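Long-range contacts in kappa-carrageenase (Pseudoalteromonas carrageenovora, PDB 1DYP), which cleaves the beta-1,4 linkages within kappa-carrageenan chains through its family 16 glycoside hydrolase catalytic domain, the part modelled here: residues 94-99 and 222-227; 114-119 and 228-233. The protein carries 1 engineered substitution. All coordinates share one frame; numbering follows the deposited sequence.

Interaction 1 of 2, residues 94-99 and 222-227; sequences TGNYGY and HRQMNL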
loop_
_atom_site.group_PDB
_atom_site.type_symbol
_atom_site.label_atom_id
_atom_site.label_comp_id
_atom_site.label_asym_id
_atom_site.label_seq_id
_atom_site.Cartn_x
_atom_site.Cartn_y
_atom_site.Cartn_z
ATOM N N THR A 94 -4.015 8.318 11.950
ATOM C CA THR A 94 -3.493 8.901 10.723
ATOM C C THR A 94 -2.293 9.785 11.012
ATOM O O THR A 94 -2.012 10.122 12.161
ATOM C CB THR A 94 -4.547 9.775 10.008
ATOM O OG1 THR A 94 -4.839 10.923 10.814
ATOM C CG2 THR A 94 -5.824 8.987 9.761
ATOM N N GLY A 95 -1.587 10.155 9.950
ATOM C CA GLY A 95 -0.434 11.019 10.087
ATOM C C GLY A 95 0.146 11.320 8.720
ATOM O O GLY A 95 -0.434 10.946 7.697
ATOM N N ASN A 96 1.276 12.014 8.697
ATOM C CA ASN A 96 1.929 12.326 7.436
ATOM C C ASN A 96 3.445 12.275 7.546
ATOM O O ASN A 96 4.067 11.318 7.093
ATOM C CB ASN A 96 1.476 13.691 6.878
ATOM C CG ASN A 96 1.348 14.770 7.943
ATOM O OD1 ASN A 96 2.061 14.770 8.945
ATOM N ND2 ASN A 96 0.440 15.713 7.710
ATOM N N TYR A 97 4.043 13.286 8.162
ATOM C CA TYR A 97 5.492 13.331 8.288
ATOM C C TYR A 97 6.037 12.324 9.289
ATOM O O TYR A 97 5.426 12.057 10.325
ATOM C CB TYR A 97 5.933 14.745 8.669
ATOM C CG TYR A 97 5.189 15.797 7.887
ATOM C CD1 TYR A 97 5.072 15.705 6.501
ATOM C CD2 TYR A 97 4.540 16.847 8.535
ATOM C CE1 TYR A 97 4.318 16.624 5.777
ATOM C CE2 TYR A 97 3.784 17.774 7.821
ATOM C CZ TYR A 97 3.675 17.653 6.444
ATOM O OH TYR A 97 2.897 18.537 5.734
ATOM N N GLY A 98 7.194 11.761 8.958
ATOM C CA GLY A 98 7.828 10.792 9.830
ATOM C C GLY A 98 8.536 9.717 9.037
ATOM O O GLY A 98 8.478 9.699 7.805
ATOM N N TYR A 99 9.227 8.829 9.741
ATOM C CA TYR A 99 9.921 7.739 9.078
ATOM C C TYR A 99 9.107 6.478 9.315
ATOM O O TYR A 99 8.727 6.178 10.450
ATOM C CB TYR A 99 11.326 7.554 9.639
ATOM C CG TYR A 99 12.076 6.472 8.909
ATOM C CD1 TYR A 99 12.538 6.676 7.609
ATOM C CD2 TYR A 99 12.271 5.221 9.488
ATOM C CE1 TYR A 99 13.174 5.662 6.905
ATOM C CE2 TYR A 99 12.902 4.199 8.791
ATOM C CZ TYR A 99 13.350 4.428 7.500
ATOM O OH TYR A 99 13.971 3.422 6.805
ATOM N N HIS A 222 0.575 15.934 1.944
ATOM C CA HIS A 222 0.576 16.535 3.273
ATOM C C HIS A 222 -0.706 16.214 4.039
ATOM O O HIS A 222 -0.874 16.630 5.189
ATOM C CB HIS A 222 0.743 18.055 3.174
ATOM C CG HIS A 222 1.961 18.481 2.416
ATOM N ND1 HIS A 222 1.939 18.751 1.065
ATOM C CD2 HIS A 222 3.244 18.653 2.815
ATOM C CE1 HIS A 222 3.156 19.072 0.664
ATOM N NE2 HIS A 222 3.967 19.018 1.704
ATOM N N ARG A 223 -1.611 15.480 3.401
ATOM C CA ARG A 223 -2.863 15.103 4.043
ATOM C C ARG A 223 -2.639 14.008 5.075
ATOM O O ARG A 223 -1.589 13.364 5.098
ATOM C CB ARG A 223 -3.876 14.614 3.003
ATOM C CG ARG A 223 -4.464 15.715 2.141
ATOM C CD ARG A 223 -5.390 15.151 1.078
ATOM N NE ARG A 223 -6.522 14.421 1.647
ATOM C CZ ARG A 223 -7.559 14.987 2.257
ATOM N NH1 ARG A 223 -7.623 16.306 2.389
ATOM N NH2 ARG A 223 -8.542 14.230 2.727
ATOM N N GLN A 224 -3.635 13.814 5.935
ATOM C CA GLN A 224 -3.589 12.785 6.964
ATOM C C GLN A 224 -3.825 11.448 6.278
ATOM O O GLN A 224 -4.836 11.264 5.596
ATOM C CB GLN A 224 -4.682 13.041 8.000
ATOM C CG GLN A 224 -4.418 14.235 8.895
ATOM C CD GLN A 224 -3.221 14.015 9.789
ATOM O OE1 GLN A 224 -3.109 12.979 10.447
ATOM N NE2 GLN A 224 -2.315 14.984 9.820
HETATM N N MSE A 225 -2.900 10.514 6.464
HETATM C CA MSE A 225 -3.009 9.214 5.820
HETATM C C MSE A 225 -2.941 8.048 6.796
HETATM O O MSE A 225 -2.205 8.091 7.781
HETATM C CB MSE A 225 -1.897 9.079 4.776
HETATM C CG MSE A 225 -1.900 10.209 3.750
HETATM SE SE MSE A 225 -0.330 10.262 2.614
HETATM C CE MSE A 225 0.828 11.247 3.801
ATOM N N ASN A 226 -3.730 7.014 6.513
ATOM C CA ASN A 226 -3.760 5.807 7.336
ATOM C C ASN A 226 -2.694 4.849 6.836
ATOM O O ASN A 226 -2.640 4.542 5.647
ATOM C CB ASN A 226 -5.125 5.114 7.254
ATOM C CG ASN A 226 -6.251 5.986 7.757
ATOM O OD1 ASN A 226 -6.704 6.901 7.062
ATOM N ND2 ASN A 226 -6.704 5.719 8.978
ATOM N N LEU A 227 -1.849 4.377 7.748
ATOM C CA LEU A 227 -0.775 3.454 7.392
ATOM C C LEU A 227 -1.381 2.088 7.108
ATOM O O LEU A 227 -2.110 1.536 7.934
ATOM C CB LEU A 227 0.231 3.362 8.532
ATOM C CG LEU A 227 1.555 2.702 8.157
ATOM C CD1 LEU A 227 2.203 3.450 6.990
ATOM C CD2 LEU A 227 2.462 2.710 9.379
#

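Interaction 2 of 2, residues 114-119 and 228-233; sequences SPAFWM and TLSQGL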
loop_
_atom_site.group_PDB
_atom_site.type_symbol
_atom_site.label_atom_id
_atom_site.label_comp_id
_atom_site.label_asym_id
_atom_site.label_seq_id
_atom_site.Cartn_x
_atom_site.Cartn_y
_atom_site.Cartn_z
ATOM N N SER A 114 0.263 -8.577 -5.241
ATOM C CA SER A 114 1.188 -7.510 -4.918
ATOM C C SER A 114 1.161 -7.074 -3.460
ATOM O O SER A 114 0.235 -6.378 -3.023
ATOM C CB SER A 114 0.920 -6.291 -5.802
ATOM O OG SER A 114 1.775 -5.213 -5.447
ATOM N N PRO A 115 2.163 -7.506 -2.680
ATOM C CA PRO A 115 2.248 -7.128 -1.268
ATOM C C PRO A 115 2.480 -5.621 -1.290
ATOM O O PRO A 115 3.247 -5.122 -2.122
ATOM C CB PRO A 115 3.481 -7.880 -0.779
ATOM C CG PRO A 115 3.486 -9.107 -1.629
ATOM C CD PRO A 115 3.128 -8.572 -2.999
ATOM N N ALA A 116 1.831 -4.897 -0.390
ATOM C CA ALA A 116 1.980 -3.454 -0.370
ATOM C C ALA A 116 2.047 -2.879 1.034
ATOM O O ALA A 116 1.377 -3.352 1.952
ATOM C CB ALA A 116 0.820 -2.804 -1.130
ATOM N N PHE A 117 2.884 -1.860 1.178
ATOM C CA PHE A 117 3.046 -1.127 2.420
ATOM C C PHE A 117 2.856 0.293 1.912
ATOM O O PHE A 117 3.634 0.786 1.095
ATOM C CB PHE A 117 4.446 -1.347 3.001
ATOM C CG PHE A 117 4.734 -0.532 4.232
ATOM C CD1 PHE A 117 3.745 -0.285 5.182
ATOM C CD2 PHE A 117 6.011 -0.033 4.453
ATOM C CE1 PHE A 117 4.023 0.450 6.334
ATOM C CE2 PHE A 117 6.305 0.700 5.598
ATOM C CZ PHE A 117 5.309 0.943 6.542
ATOM N N TRP A 118 1.798 0.938 2.379
ATOM C CA TRP A 118 1.473 2.268 1.899
ATOM C C TRP A 118 0.603 3.015 2.891
ATOM O O TRP A 118 0.307 2.520 3.975
ATOM C CB TRP A 118 0.737 2.135 0.560
ATOM C CG TRP A 118 -0.486 1.245 0.628
ATOM C CD1 TRP A 118 -0.537 -0.049 1.063
ATOM C CD2 TRP A 118 -1.823 1.590 0.246
ATOM N NE1 TRP A 118 -1.823 -0.531 0.979
ATOM C CE2 TRP A 118 -2.632 0.455 0.481
ATOM C CE3 TRP A 118 -2.416 2.746 -0.274
ATOM C CZ2 TRP A 118 -4.006 0.443 0.215
ATOM C CZ3 TRP A 118 -3.786 2.734 -0.542
ATOM C CH2 TRP A 118 -4.562 1.588 -0.295
HETATM N N MSE A 119 0.211 4.223 2.519
HETATM C CA MSE A 119 -0.652 5.027 3.366
HETATM C C MSE A 119 -1.495 5.898 2.454
HETATM O O MSE A 119 -1.034 6.349 1.401
HETATM C CB MSE A 119 0.170 5.877 4.346
HETATM C CG MSE A 119 1.138 6.862 3.708
HETATM SE SE MSE A 119 2.342 7.644 5.011
HETATM C CE MSE A 119 3.783 6.355 4.863
ATOM N N THR A 228 -1.049 1.531 5.949
ATOM C CA THR A 228 -1.641 0.270 5.538
ATOM C C THR A 228 -0.700 -0.808 5.009
ATOM O O THR A 228 0.283 -0.527 4.327
ATOM C CB THR A 228 -2.706 0.556 4.455
ATOM O OG1 THR A 228 -3.535 1.643 4.889
ATOM C CG2 THR A 228 -3.577 -0.661 4.200
ATOM N N LEU A 229 -1.024 -2.049 5.349
ATOM C CA LEU A 229 -0.301 -3.223 4.879
ATOM C C LEU A 229 -1.409 -4.038 4.219
ATOM O O LEU A 229 -2.441 -4.304 4.835
ATOM C CB LEU A 229 0.308 -3.995 6.052
ATOM C CG LEU A 229 1.495 -3.305 6.733
ATOM C CD1 LEU A 229 1.685 -3.846 8.144
ATOM C CD2 LEU A 229 2.746 -3.509 5.890
ATOM N N SER A 230 -1.225 -4.408 2.959
ATOM C CA SER A 230 -2.263 -5.164 2.275
ATOM C C SER A 230 -1.701 -5.881 1.073
ATOM O O SER A 230 -0.623 -5.553 0.596
ATOM C CB SER A 230 -3.381 -4.224 1.814
ATOM O OG SER A 230 -2.887 -3.277 0.878
ATOM N N GLN A 231 -2.437 -6.871 0.589
ATOM C CA GLN A 231 -2.002 -7.606 -0.585
ATOM C C GLN A 231 -3.101 -7.531 -1.631
ATOM O O GLN A 231 -4.234 -7.952 -1.392
ATOM C CB GLN A 231 -1.690 -9.058 -0.225
ATOM C CG GLN A 231 -1.155 -9.857 -1.396
ATOM C CD GLN A 231 -0.406 -11.092 -0.957
ATOM O OE1 GLN A 231 0.765 -11.019 -0.578
ATOM N NE2 GLN A 231 -1.079 -12.235 -0.994
ATOM N N GLY A 232 -2.765 -6.972 -2.786
ATOM C CA GLY A 232 -3.746 -6.840 -3.846
ATOM C C GLY A 232 -3.583 -7.873 -4.940
ATOM O O GLY A 232 -2.570 -8.564 -5.015
ATOM N N LEU A 233 -4.593 -7.967 -5.796
ATOM C CA LEU A 233 -4.589 -8.908 -6.908
ATOM C C LEU A 233 -4.024 -8.209 -8.144
ATOM O O LEU A 233 -4.196 -6.996 -8.317
ATOM C CB LEU A 233 -6.020 -9.385 -7.178
ATOM C CG LEU A 233 -6.214 -10.678 -7.967
ATOM C CD1 LEU A 233 -5.694 -11.877 -7.168
ATOM C CD2 LEU A 233 -7.700 -10.847 -8.272
#

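Interaction 1 of 2, residues 94-99 and 222-227
T94 and Q224 meet at roughly a right angle: the threonine hydroxyl OG1 donates to Q224 OE1 at 2.7 Å, lying in the carbonyl plane on a lone pair. Q224's chain bends at chi2 (-66°), placing OE1 beside T94 and NE2 near N96 ND2 at 3.5 Å, without a hydrogen bond between the two nitrogens. The N96 and Q224 amide planes are turned 62° apart. N96 is bonded at both ends of its amide: ND2 donates to H222 O at 3.0 Å, coming from above the carbonyl plane, while within its own segment OD1 accepts the backbone N-H of Y97 at 2.6 Å, a bond sharply bent at the oxygen. Next to it the Y97 and H222 rings meet at their edges, with Y97 OH 2.9 Å from H222 CD2; the histidine's NE2 is turned to K201 O. On the other flank, T94 CG2 lies 3.5 Å from N226 ND2, which itself bonds S91 O. Between these side chains G95 and M225 form an antiparallel hydrogen-bonded pair, M225 N reaching G95 O at 2.8 Å. The contact thus joins the end of strand 75-95, and the turn into strand 98-105, to the start of strand 225-233, where M225 packs on strands 113-120 and 133-139.

Interaction 2 of 2, residues 114-119 and 228-233
Strands 113-120 and 225-233 lie side by side in the sheet of the GH16 beta-sandwich that carries the catalytic residues, and residues 114-119 and 228-233 form the antiparallel ladder between them. Three hydrogen-bonded pairs, S114 with G232, A116 with S230 and W118 with T228, alternate with the non-hydrogen-bonded pairs P115 with Q231 and F117 with L229. The most nearly linear of these backbone bonds runs from W118 N to T228 O, 2.9 Å at 172°.

On the face of S114, A116 and W118 the indole carries the contact. Its CG sits between the backbone N and carbonyl carbon (chi1 55°), which lays the ring alongside T228 with NE1 reaching S230. NE1 donates to S230 OG at 2.9 Å, with the hydroxyl tilted slightly from the ring plane. T228 runs alongside, its CB 4.0 Å from the centroid of the five-membered ring in a CH-pi contact over one face; its OG1 binds N226 O instead. Y120 stacks on the indole as well, so hydrogen bonding and packing both hold the ring. With an alanine at W118, S230 OG would probably lose this donor and T228 its aromatic cover, leaving a gap beside D139.

The other face is apolar for much of its length. F117 CD1 meets L229 CD2 at 3.4 Å, and P115 CG lies 3.5 Å from Q231 OE1, the two side chains pointing the same way; Q231 NE2 bonds T59 OG1. F117 packs on strands 98-105 and 258-270, and P115 and L229 on strand 258-270. One face towards the catalytic residues and one into the sandwich interior is the arrangement of the beta-jelly-roll sandwich of clan-B glycoside hydrolases, to which family 16 belongs.

Both interactions use strand 225-233: interaction 1 ties its start to the end of strand 75-95, and interaction 2 pairs its residues 228-233 with strand 113-120. Their centres are 16 Å apart, yet they touch directly, L227 CD1 lying 3.6 Å from F117 CE1 and M225 CB 3.8 Å from M119 CB. Both also approach the catalytic residues. The side chain of M225 is about 6 Å from that of E137, the nucleophile, whereas the side chain of W118 comes to about 4 Å from the side chain of E137 and about 3 Å from that of D139. At the far end of interaction 2, the Q231 side chain is about 7 Å from a bound cadmium ion.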